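Local coordinates for methylenetetrahydrofolate--tRNA-(uracil-5-)-methyltransferase TrmFO (Thermus thermophilus, PDB 3G5S), which catalyses the folate- and FAD-dependent methylation of uridine 54 in tRNA to 5-methyluridine, taking the one-carbon unit from methylenetetrahydrofolate, at residues G13-W18 and E345-G350; P39-G42 and A47-V50; K173-G178 and V248-G253; A258-R263 and Q291-L296. All coordinates share one frame; numbering follows the deposited sequence.

Interaction 1: residues G13-W18 and E345-G350. With FAD (flavin-adenine dinucleotide), chain B.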
# COMPACT_ATOMS: atom_id res chain seq x y z
N GLY A 13 10.12 10.16 -2.64
CA GLY A 13 10.57 11.48 -3.03
C GLY A 13 11.80 11.41 -3.91
O GLY A 13 11.96 12.21 -4.84
N SER A 14 12.68 10.44 -3.64
CA SER A 14 13.86 10.29 -4.47
C SER A 14 13.45 9.94 -5.90
O SER A 14 14.00 10.49 -6.87
CB SER A 14 14.79 9.22 -3.90
OG SER A 14 15.37 9.64 -2.68
N GLU A 15 12.51 9.01 -6.05
CA GLU A 15 12.06 8.65 -7.39
C GLU A 15 11.29 9.78 -8.06
O GLU A 15 11.45 10.01 -9.26
CB GLU A 15 11.23 7.37 -7.37
CG GLU A 15 11.09 6.77 -8.75
CD GLU A 15 12.39 6.16 -9.24
OE1 GLU A 15 12.81 5.14 -8.65
OE2 GLU A 15 13.00 6.69 -10.21
N ALA A 16 10.45 10.49 -7.31
CA ALA A 16 9.73 11.62 -7.87
C ALA A 16 10.72 12.66 -8.41
O ALA A 16 10.57 13.15 -9.54
CB ALA A 16 8.81 12.25 -6.84
N ALA A 17 11.72 13.00 -7.60
CA ALA A 17 12.74 13.96 -8.00
C ALA A 17 13.45 13.49 -9.27
O ALA A 17 13.64 14.27 -10.20
CB ALA A 17 13.73 14.20 -6.88
N TRP A 18 13.84 12.23 -9.31
CA TRP A 18 14.56 11.73 -10.47
C TRP A 18 13.71 11.84 -11.74
O TRP A 18 14.22 12.16 -12.82
CB TRP A 18 14.97 10.28 -10.24
CG TRP A 18 15.94 9.76 -11.24
CD1 TRP A 18 15.75 8.73 -12.11
CD2 TRP A 18 17.28 10.22 -11.45
NE1 TRP A 18 16.88 8.53 -12.87
CE2 TRP A 18 17.84 9.44 -12.48
CE3 TRP A 18 18.06 11.24 -10.88
CZ2 TRP A 18 19.14 9.63 -12.95
CZ3 TRP A 18 19.35 11.43 -11.34
CH2 TRP A 18 19.88 10.63 -12.37
N GLU A 345 6.57 0.03 -3.88
CA GLU A 345 5.31 0.74 -4.10
C GLU A 345 5.50 2.23 -3.88
O GLU A 345 4.93 3.06 -4.59
CB GLU A 345 4.25 0.22 -3.14
CG GLU A 345 3.74 -1.20 -3.43
CD GLU A 345 4.59 -2.33 -2.84
OE1 GLU A 345 5.76 -2.12 -2.44
OE2 GLU A 345 4.07 -3.47 -2.79
N SER A 346 6.30 2.57 -2.87
CA SER A 346 6.57 3.97 -2.59
C SER A 346 7.36 4.61 -3.73
O SER A 346 6.99 5.67 -4.23
CB SER A 346 7.27 4.10 -1.24
OG SER A 346 6.39 3.69 -0.20
N ALA A 347 8.43 3.96 -4.17
CA ALA A 347 9.18 4.45 -5.31
C ALA A 347 8.30 4.58 -6.56
O ALA A 347 8.40 5.56 -7.29
CB ALA A 347 10.39 3.55 -5.58
N ALA A 348 7.45 3.59 -6.80
CA ALA A 348 6.64 3.57 -8.01
C ALA A 348 5.60 4.70 -8.03
O ALA A 348 5.39 5.34 -9.07
CB ALA A 348 5.98 2.21 -8.18
N THR A 349 4.96 4.94 -6.89
CA THR A 349 4.07 6.08 -6.81
C THR A 349 4.86 7.40 -6.92
O THR A 349 4.35 8.37 -7.47
CB THR A 349 3.16 6.05 -5.57
OG1 THR A 349 3.95 5.98 -4.38
CG2 THR A 349 2.18 4.86 -5.64
N GLY A 350 6.09 7.43 -6.40
CA GLY A 350 6.95 8.58 -6.61
C GLY A 350 7.20 8.86 -8.09
O GLY A 350 7.13 10.00 -8.55
PA FAD B . 10.28 7.46 3.71
O1A FAD B . 10.15 7.33 5.20
O2A FAD B . 11.21 6.54 2.99
O5B FAD B . 10.68 8.95 3.30
C5B FAD B . 10.04 10.07 3.88
C4B FAD B . 11.09 11.16 4.03
O4B FAD B . 10.46 12.37 4.40
C3B FAD B . 12.10 10.84 5.13
O3B FAD B . 13.42 10.95 4.65
C2B FAD B . 11.80 11.87 6.22
O2B FAD B . 12.93 12.27 6.97
C1B FAD B . 11.24 13.02 5.41
N9A FAD B . 10.32 13.95 6.09
C8A FAD B . 9.23 13.64 6.87
N7A FAD B . 8.60 14.78 7.20
C5A FAD B . 9.27 15.82 6.62
C6A FAD B . 9.08 17.19 6.62
N6A FAD B . 7.98 17.76 7.11
N1A FAD B . 9.96 17.97 5.91
C2A FAD B . 11.03 17.42 5.24
N3A FAD B . 11.23 16.06 5.23
C4A FAD B . 10.35 15.30 5.92
N1 FAD B . 8.66 -1.33 3.80
C2 FAD B . 9.02 -2.50 3.18
O2 FAD B . 8.75 -2.69 2.00
N3 FAD B . 9.69 -3.47 3.90
C4 FAD B . 10.02 -3.30 5.24
O4 FAD B . 10.63 -4.18 5.85
C4X FAD B . 9.65 -2.10 5.85
N5 FAD B . 9.94 -1.88 7.18
C5X FAD B . 9.57 -0.69 7.77
C6 FAD B . 9.88 -0.47 9.11
C7 FAD B . 9.52 0.72 9.73
C7M FAD B . 9.86 0.95 11.17
C8 FAD B . 8.84 1.69 9.00
C8M FAD B . 8.44 2.98 9.66
C9 FAD B . 8.53 1.48 7.66
C9A FAD B . 8.89 0.29 7.03
N10 FAD B . 8.57 0.06 5.70
C10 FAD B . 8.97 -1.13 5.12
C1' FAD B . 7.35 0.73 5.12
C2' FAD B . 7.64 1.63 3.90
O2' FAD B . 7.69 0.90 2.69
C3' FAD B . 8.90 2.47 4.10
O3' FAD B . 8.64 3.34 5.18
C4' FAD B . 9.27 3.29 2.86
O4' FAD B . 10.55 3.84 3.09
C5' FAD B . 8.24 4.38 2.56
O5' FAD B . 8.76 5.27 1.60
P FAD B . 8.35 6.81 1.66
O1P FAD B . 6.86 6.96 1.62
O2P FAD B . 9.13 7.51 0.60
O3P FAD B . 8.79 7.30 3.12
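In the FAD-binding, Rossmann-type part of the enzyme, Glu15 and Ala16 of helix 11-22 lie against Ala347 and Gly350 of helix 343-361. The two segments run in roughly the same direction, their N-to-C directions 28° apart, and their axes approach to 7.2 Å. Small residues permit this closeness. Gly350, having no side chain, lets the backbones meet: Ala16 CA and Gly350 CA are 4.3 Å apart. The Gly350 carbonyl reaches the Ala16 backbone in a CA-H...O contact, Ala16 CA to Gly350 O being 3.1 Å, while the Ala16 methyl CB lies 3.3 Å from the same oxygen.

Gly13 is the last glycine of a GxGxxG sequence, the fingerprint of dinucleotide-binding Rossmann folds, in which the first helix starts beside the diphosphate. Here Ala12 N, by the start of helix 11-22, and Tyr343 N, at the start of helix 343-361, both bond to FAD; the N terminus of helix 11-22 points at the diphosphate and would probably favour its negative charge. Ser346 brings OG to 3.4 Å from FAD O5', while that hydroxyl bonds to Gly342 O.

Glu15 plays two parts. With CG swung away from its own backbone N (chi1 -164°), CG rests 3.3 Å from Ala347 O, and the chain then bends at chi2, leaving OE1 4.2 Å from Ala347 CB. Its buried carboxylate is satisfied elsewhere: OE1 bonds to Ser76 OG and Val78 N, and OE2 to Leu77 N, at the start of helix 77-84, where the amide dipoles would be expected to stabilise a negative charge.

Interaction 2: residues P39-G42 and A47-V50. With FAD (flavin-adenine dinucleotide), chain B.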
# COMPACT_ATOMS: atom_id res chain seq x y z
N PRO A 39 11.86 8.56 14.04
CA PRO A 39 12.23 7.48 14.96
C PRO A 39 12.86 6.25 14.29
O PRO A 39 13.45 5.43 15.00
CB PRO A 39 10.89 7.11 15.61
CG PRO A 39 10.07 8.36 15.52
CD PRO A 39 10.47 9.00 14.23
N ALA A 40 12.77 6.12 12.97
CA ALA A 40 13.25 4.92 12.28
C ALA A 40 14.55 5.11 11.49
O ALA A 40 15.23 4.14 11.15
CB ALA A 40 12.17 4.35 11.38
N HIS A 41 14.89 6.37 11.18
CA HIS A 41 16.04 6.67 10.34
C HIS A 41 17.30 6.91 11.16
O HIS A 41 17.23 7.30 12.32
CB HIS A 41 15.77 7.93 9.52
CG HIS A 41 14.88 7.70 8.35
ND1 HIS A 41 13.51 7.68 8.45
CD2 HIS A 41 15.17 7.52 7.04
CE1 HIS A 41 12.98 7.48 7.25
NE2 HIS A 41 13.97 7.38 6.38
N GLY A 42 18.46 6.69 10.54
CA GLY A 42 19.73 6.93 11.20
C GLY A 42 20.78 7.63 10.35
O GLY A 42 21.89 7.86 10.83
N ALA A 47 16.61 8.01 0.30
CA ALA A 47 16.10 6.66 0.11
C ALA A 47 16.76 5.65 1.05
O ALA A 47 16.99 4.50 0.70
CB ALA A 47 16.24 6.23 -1.35
N GLU A 48 17.05 6.09 2.27
CA GLU A 48 17.49 5.19 3.31
C GLU A 48 16.45 4.08 3.52
O GLU A 48 15.25 4.36 3.61
CB GLU A 48 17.70 5.95 4.63
CG GLU A 48 18.01 5.04 5.81
CD GLU A 48 18.27 5.79 7.12
OE1 GLU A 48 18.51 7.02 7.09
OE2 GLU A 48 18.24 5.14 8.18
N ILE A 49 16.93 2.85 3.58
CA ILE A 49 16.10 1.68 3.85
C ILE A 49 16.12 1.45 5.36
O ILE A 49 17.16 1.13 5.93
CB ILE A 49 16.68 0.45 3.13
CG1 ILE A 49 16.63 0.65 1.61
CG2 ILE A 49 15.94 -0.82 3.55
CD1 ILE A 49 15.26 0.47 1.00
N VAL A 50 14.97 1.62 6.01
CA VAL A 50 14.97 1.63 7.48
C VAL A 50 14.82 0.26 8.14
O VAL A 50 15.09 0.13 9.33
CB VAL A 50 13.92 2.61 8.06
CG1 VAL A 50 14.20 4.03 7.60
CG2 VAL A 50 12.51 2.17 7.71
PA FAD B . 10.28 7.46 3.71
O1A FAD B . 10.15 7.33 5.20
O2A FAD B . 11.21 6.54 2.99
O5B FAD B . 10.68 8.95 3.30
C5B FAD B . 10.04 10.07 3.88
C4B FAD B . 11.09 11.16 4.03
O4B FAD B . 10.46 12.37 4.40
C3B FAD B . 12.10 10.84 5.13
O3B FAD B . 13.42 10.95 4.65
C2B FAD B . 11.80 11.87 6.22
O2B FAD B . 12.93 12.27 6.97
C1B FAD B . 11.24 13.02 5.41
N9A FAD B . 10.32 13.95 6.09
C8A FAD B . 9.23 13.64 6.87
N7A FAD B . 8.60 14.78 7.20
C5A FAD B . 9.27 15.82 6.62
C6A FAD B . 9.08 17.19 6.62
N6A FAD B . 7.98 17.76 7.11
N1A FAD B . 9.96 17.97 5.91
C2A FAD B . 11.03 17.42 5.24
N3A FAD B . 11.23 16.06 5.23
C4A FAD B . 10.35 15.30 5.92
N1 FAD B . 8.66 -1.33 3.80
C2 FAD B . 9.02 -2.50 3.18
O2 FAD B . 8.75 -2.69 2.00
N3 FAD B . 9.69 -3.47 3.90
C4 FAD B . 10.02 -3.30 5.24
O4 FAD B . 10.63 -4.18 5.85
C4X FAD B . 9.65 -2.10 5.85
N5 FAD B . 9.94 -1.88 7.18
C5X FAD B . 9.57 -0.69 7.77
C6 FAD B . 9.88 -0.47 9.11
C7 FAD B . 9.52 0.72 9.73
C7M FAD B . 9.86 0.95 11.17
C8 FAD B . 8.84 1.69 9.00
C8M FAD B . 8.44 2.98 9.66
C9 FAD B . 8.53 1.48 7.66
C9A FAD B . 8.89 0.29 7.03
N10 FAD B . 8.57 0.06 5.70
C10 FAD B . 8.97 -1.13 5.12
C1' FAD B . 7.35 0.73 5.12
C2' FAD B . 7.64 1.63 3.90
O2' FAD B . 7.69 0.90 2.69
C3' FAD B . 8.90 2.47 4.10
O3' FAD B . 8.64 3.34 5.18
C4' FAD B . 9.27 3.29 2.86
O4' FAD B . 10.55 3.84 3.09
C5' FAD B . 8.24 4.38 2.56
O5' FAD B . 8.76 5.27 1.60
P FAD B . 8.35 6.81 1.66
O1P FAD B . 6.86 6.96 1.62
O2P FAD B . 9.13 7.51 0.60
O3P FAD B . 8.79 7.30 3.12
O HOH W 1 14.84 1.53 11.72
O HOH W 2 17.20 2.61 10.02
O HOH W 3 13.93 6.83 3.58
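Gly42 N donates to Glu48 OE2 at 2.8 Å (N-H...O 158°), and OE2 accepts on its syn lone pair; a weak bond from the same N-H goes to OE1. Extended, with CG anti to its backbone N (chi1 174°), Glu48 reaches across to that amide, and OE1 is also bonded to Thr43 OG1. Both segments lie in the loop between strands 27-30 and 54-57.

Nonpolar contacts centre on Val50, which lines the FAD pocket with His41. Its CG1 stands 3.5 Å from the centroid of the His41 ring, a CH-pi contact over one face, while the other methyl, CG2, lies 3.9 Å from C7 of the flavin, separating histidine from isoalloxazine.

Oxygens edge the ring: His41 CD2 is 3.4 Å from Glu48 OE1, whose carboxylate plane stands 78° from the ring, and His41 CE1 is 3.5 Å from FAD O1A. One water lies 2.9 Å from His41 NE2 and donates to Glu48 O and to FAD O2A, tying the loop to the diphosphate.

With ND1 bonded to Thr38 OG1, NE2 beside a water and a methyl over one face, the imidazole probably has little freedom to rotate, and its polarised C-H groups point at carboxylate and phosphate oxygens, which should be electrostatically favourable.

Interaction 3: residues K173-G178 and V248-G253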
# COMPACT_ATOMS: atom_id res chain seq x y z
N LYS A 173 -20.93 -21.48 2.16
CA LYS A 173 -20.79 -21.41 3.61
C LYS A 173 -20.97 -19.99 4.14
O LYS A 173 -20.65 -19.70 5.30
CB LYS A 173 -19.45 -22.00 4.04
CG LYS A 173 -19.34 -23.50 3.78
CD LYS A 173 -17.97 -24.05 4.12
CE LYS A 173 -17.87 -25.52 3.77
NZ LYS A 173 -18.88 -26.35 4.49
N CYS A 174 -21.48 -19.11 3.29
CA CYS A 174 -21.73 -17.73 3.68
C CYS A 174 -23.13 -17.28 3.29
O CYS A 174 -23.80 -17.92 2.49
CB CYS A 174 -20.75 -16.77 3.00
SG CYS A 174 -19.07 -17.32 2.83
N PHE A 175 -23.55 -16.15 3.86
CA PHE A 175 -24.77 -15.50 3.41
C PHE A 175 -24.58 -13.99 3.36
O PHE A 175 -23.90 -13.41 4.21
CB PHE A 175 -25.99 -15.90 4.26
CG PHE A 175 -25.89 -15.53 5.71
CD1 PHE A 175 -25.27 -16.37 6.63
CD2 PHE A 175 -26.47 -14.36 6.18
CE1 PHE A 175 -25.21 -16.03 7.98
CE2 PHE A 175 -26.42 -14.02 7.51
CZ PHE A 175 -25.78 -14.85 8.41
N ARG A 176 -25.14 -13.36 2.33
CA ARG A 176 -25.08 -11.91 2.18
C ARG A 176 -26.19 -11.28 2.99
O ARG A 176 -27.37 -11.60 2.81
CB ARG A 176 -25.26 -11.48 0.71
CG ARG A 176 -24.04 -11.65 -0.21
CD ARG A 176 -22.94 -10.60 0.03
NE ARG A 176 -23.20 -9.29 -0.56
CZ ARG A 176 -22.76 -8.89 -1.75
NH1 ARG A 176 -22.03 -9.70 -2.51
NH2 ARG A 176 -23.04 -7.66 -2.18
N ALA A 177 -25.83 -10.37 3.88
CA ALA A 177 -26.81 -9.66 4.68
C ALA A 177 -26.17 -8.51 5.42
O ALA A 177 -24.99 -8.55 5.78
CB ALA A 177 -27.48 -10.60 5.66
N GLY A 178 -26.96 -7.46 5.61
CA GLY A 178 -26.62 -6.43 6.55
C GLY A 178 -27.43 -6.75 7.78
O GLY A 178 -28.43 -7.47 7.70
N VAL A 248 -29.62 -13.37 10.49
CA VAL A 248 -30.34 -14.63 10.49
C VAL A 248 -29.68 -15.53 9.45
O VAL A 248 -29.61 -15.20 8.27
CB VAL A 248 -31.83 -14.45 10.17
CG1 VAL A 248 -32.54 -15.81 10.13
CG2 VAL A 248 -32.49 -13.53 11.18
N ASP A 249 -29.18 -16.68 9.91
CA ASP A 249 -28.55 -17.65 9.04
C ASP A 249 -29.66 -18.36 8.26
O ASP A 249 -30.50 -19.02 8.86
CB ASP A 249 -27.77 -18.65 9.89
CG ASP A 249 -26.99 -19.66 9.07
OD1 ASP A 249 -27.22 -19.77 7.84
OD2 ASP A 249 -26.15 -20.36 9.66
N PRO A 250 -29.67 -18.23 6.91
CA PRO A 250 -30.76 -18.86 6.15
C PRO A 250 -30.82 -20.37 6.34
O PRO A 250 -31.87 -20.97 6.14
CB PRO A 250 -30.40 -18.54 4.69
CG PRO A 250 -29.54 -17.33 4.77
CD PRO A 250 -28.74 -17.49 6.04
N ARG A 251 -29.70 -20.97 6.71
CA ARG A 251 -29.68 -22.42 6.87
C ARG A 251 -30.39 -22.88 8.13
O ARG A 251 -30.99 -23.95 8.16
CB ARG A 251 -28.25 -22.93 6.78
CG ARG A 251 -27.63 -22.65 5.42
CD ARG A 251 -26.48 -23.58 5.09
NE ARG A 251 -25.97 -23.32 3.74
CZ ARG A 251 -26.42 -23.93 2.65
NH1 ARG A 251 -27.37 -24.85 2.74
NH2 ARG A 251 -25.90 -23.63 1.46
N THR A 252 -30.38 -22.06 9.18
CA THR A 252 -31.01 -22.46 10.43
C THR A 252 -32.28 -21.68 10.72
O THR A 252 -33.09 -22.09 11.55
CB THR A 252 -30.05 -22.25 11.60
OG1 THR A 252 -29.83 -20.85 11.74
CG2 THR A 252 -28.72 -22.93 11.33
N GLY A 253 -32.45 -20.55 10.04
CA GLY A 253 -33.55 -19.65 10.31
C GLY A 253 -33.40 -18.93 11.64
O GLY A 253 -34.36 -18.35 12.15
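Phe175 lays one face of its ring over the turn formed by Val248, Asp249 and Pro250, and it contributes more buried surface than any other residue here. Pro250 packs on the inner part of the ring: CD lies 3.5 Å from Phe175 CG and 3.8 Å from the ring centroid, 26° off the normal, a CH-pi contact displaced toward the rim nearest the backbone. Farther along the same face, Asp249 CA makes a second CH-pi contact, 4.2 Å from the centroid, and Val248 O comes within 3.5 Å of Phe175 CE2. A flat aromatic ring suits this position because it can spread over three consecutive residues, and the rigid pyrrolidine offers it polarised C-H groups next to nitrogen. The ring gets there by placing CG between its own backbone N and carbonyl carbon (chi1 62°).

Phe175 belongs to strand 175-176, an outermost strand of a six-stranded antiparallel sheet, and its backbone pairs with Asn188 of strand 187-191. The ring thus fastens the turn ahead of strand 258-264 to the sheet's edge, with Pro190 of strand 187-191 touching both Phe175 and Asp249.

Asp249 also shapes the turn. Its OD1 accepts from Arg251 N at 3.0 Å, an Asx turn, although the N-H arrives from above the carboxylate, 52° out of its plane. Its carbonyl O is gripped twice as well, by Gly253 N at 2.7 Å and Thr252 N at 3.1 Å. Glycine suits the last position, where the backbone adopts a positive phi that residues with a CB disfavour; Pro250, with its restricted phi, stiffens the start of the turn.

Interaction 4: residues A258-R263 and Q291-L296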
# COMPACT_ATOMS: atom_id res chain seq x y z
N ALA A 258 -21.85 -17.21 16.02
CA ALA A 258 -20.86 -16.17 15.76
C ALA A 258 -20.68 -16.08 14.25
O ALA A 258 -21.06 -17.00 13.52
CB ALA A 258 -19.56 -16.53 16.43
N VAL A 259 -20.15 -14.95 13.79
CA VAL A 259 -19.84 -14.79 12.38
C VAL A 259 -18.51 -14.09 12.21
O VAL A 259 -18.03 -13.40 13.10
CB VAL A 259 -20.90 -13.94 11.63
CG1 VAL A 259 -22.29 -14.53 11.80
CG2 VAL A 259 -20.85 -12.49 12.08
N VAL A 260 -17.91 -14.30 11.05
CA VAL A 260 -16.90 -13.38 10.54
C VAL A 260 -17.54 -12.68 9.35
O VAL A 260 -18.09 -13.33 8.45
CB VAL A 260 -15.62 -14.11 10.12
CG1 VAL A 260 -14.67 -13.15 9.41
CG2 VAL A 260 -14.96 -14.74 11.33
N GLN A 261 -17.50 -11.35 9.35
CA GLN A 261 -18.05 -10.58 8.25
C GLN A 261 -16.95 -10.17 7.29
O GLN A 261 -15.83 -9.89 7.71
CB GLN A 261 -18.72 -9.32 8.76
CG GLN A 261 -19.92 -9.56 9.61
CD GLN A 261 -20.72 -8.30 9.78
OE1 GLN A 261 -20.21 -7.30 10.30
NE2 GLN A 261 -21.96 -8.31 9.32
N LEU A 262 -17.28 -10.10 6.00
CA LEU A 262 -16.37 -9.58 5.00
C LEU A 262 -17.03 -8.44 4.26
O LEU A 262 -18.24 -8.45 4.03
CB LEU A 262 -15.94 -10.66 4.01
CG LEU A 262 -15.04 -11.74 4.61
CD1 LEU A 262 -15.88 -12.87 5.14
CD2 LEU A 262 -14.05 -12.24 3.58
N ARG A 263 -16.24 -7.44 3.91
CA ARG A 263 -16.77 -6.30 3.16
C ARG A 263 -15.95 -6.05 1.91
O ARG A 263 -14.75 -6.30 1.86
CB ARG A 263 -16.82 -5.04 4.03
CG ARG A 263 -15.50 -4.35 4.20
CD ARG A 263 -15.68 -2.96 4.81
NE ARG A 263 -14.55 -2.14 4.45
CZ ARG A 263 -14.40 -0.85 4.76
NH1 ARG A 263 -15.31 -0.20 5.47
NH2 ARG A 263 -13.31 -0.23 4.34
N GLN A 291 -8.01 -19.69 7.49
CA GLN A 291 -8.53 -20.87 6.82
C GLN A 291 -9.32 -21.80 7.76
O GLN A 291 -9.85 -22.81 7.32
CB GLN A 291 -7.43 -21.57 6.02
CG GLN A 291 -6.92 -20.68 4.87
CD GLN A 291 -5.98 -21.39 3.92
OE1 GLN A 291 -5.33 -22.36 4.29
NE2 GLN A 291 -5.91 -20.89 2.68
N MSE A 292 -9.42 -21.41 9.03
CA MSE A 292 -10.31 -22.08 9.98
C MSE A 292 -11.74 -21.52 9.93
O MSE A 292 -12.64 -22.07 10.56
CB MSE A 292 -9.79 -21.94 11.40
CG MSE A 292 -8.45 -22.60 11.64
SE MSE A 292 -7.89 -22.40 13.48
CE MSE A 292 -6.19 -23.34 13.35
N ILE A 293 -11.93 -20.42 9.22
CA ILE A 293 -13.24 -19.77 9.16
C ILE A 293 -14.07 -20.42 8.05
O ILE A 293 -13.60 -20.52 6.93
CB ILE A 293 -13.09 -18.26 8.88
CG1 ILE A 293 -12.30 -17.60 10.01
CG2 ILE A 293 -14.46 -17.61 8.68
CD1 ILE A 293 -11.80 -16.20 9.66
N PRO A 294 -15.29 -20.87 8.37
CA PRO A 294 -16.12 -21.48 7.33
C PRO A 294 -16.27 -20.56 6.12
O PRO A 294 -16.58 -19.37 6.27
CB PRO A 294 -17.47 -21.67 8.02
CG PRO A 294 -17.13 -21.79 9.47
CD PRO A 294 -15.96 -20.87 9.68
N GLY A 295 -16.05 -21.11 4.93
CA GLY A 295 -16.06 -20.34 3.70
C GLY A 295 -14.67 -19.93 3.24
O GLY A 295 -14.45 -19.70 2.05
N LEU A 296 -13.74 -19.84 4.18
CA LEU A 296 -12.40 -19.34 3.89
C LEU A 296 -11.33 -20.44 3.93
O LEU A 296 -10.13 -20.13 3.95
CB LEU A 296 -12.04 -18.19 4.84
CG LEU A 296 -13.03 -17.03 4.85
CD1 LEU A 296 -12.54 -15.91 5.76
CD2 LEU A 296 -13.29 -16.49 3.45
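Val260 and Ile293 meet at about a right angle, the forked end of the valine set against both arms of the isoleucine. Val260 CG2 does most of the touching: it lies 3.9 Å from Ile293 CD1 and equally far from Ile293 CG2, as though held in the fork between them. This methyl sits beside the valine's own backbone N, because CG1 has taken the place opposite that N (chi1 172°). Two residues along strand 258-264, on the same face, Leu262 meets Leu296 more lightly, methyl to methyl, CD2 to CD2 at 4.3 Å.

Ile293 and Leu296 are brought side by side by a type II beta turn, closed by Leu296 N donating to Ile293 O at 2.8 Å. Pro294 suits its second position, and Gly295 its third, where phi of 98° would be costly for a residue with a side chain. The turn packs on the six-stranded antiparallel sheet, with Leu274 touching Val260, Leu262 and Ile293, and Phe199 of helix 193-205 also against Ile293.

No hydrogen bond crosses between the segments. The strand's polar backbone is engaged by its sheet neighbours, Val260 with Cys189 and Leu262 with Leu187, so the union rests on buried hydrocarbon contact and shape.

How the interactions relate
From the N terminus, helix 11-22 enters first and finds its partner, helix 343-361, only some 330 residues later, so interaction 1 closes a long loop that encloses the other three. Interaction 2 comes next as a short local closure beyond strand 27-30; it touches interaction 1 where Ser14 OG approaches Ala47 N, and both border FAD. Interactions 3 and 4 follow in series without crossing, 173-253 and then 258-296, on the other side of the chain's centre. Both tie turns to the antiparallel sheet, and they touch through Lys173 on Pro294 and Gly295. The first two thus belong to the nucleotide-binding parallel-sheet region, the last two to the antiparallel-sheet region.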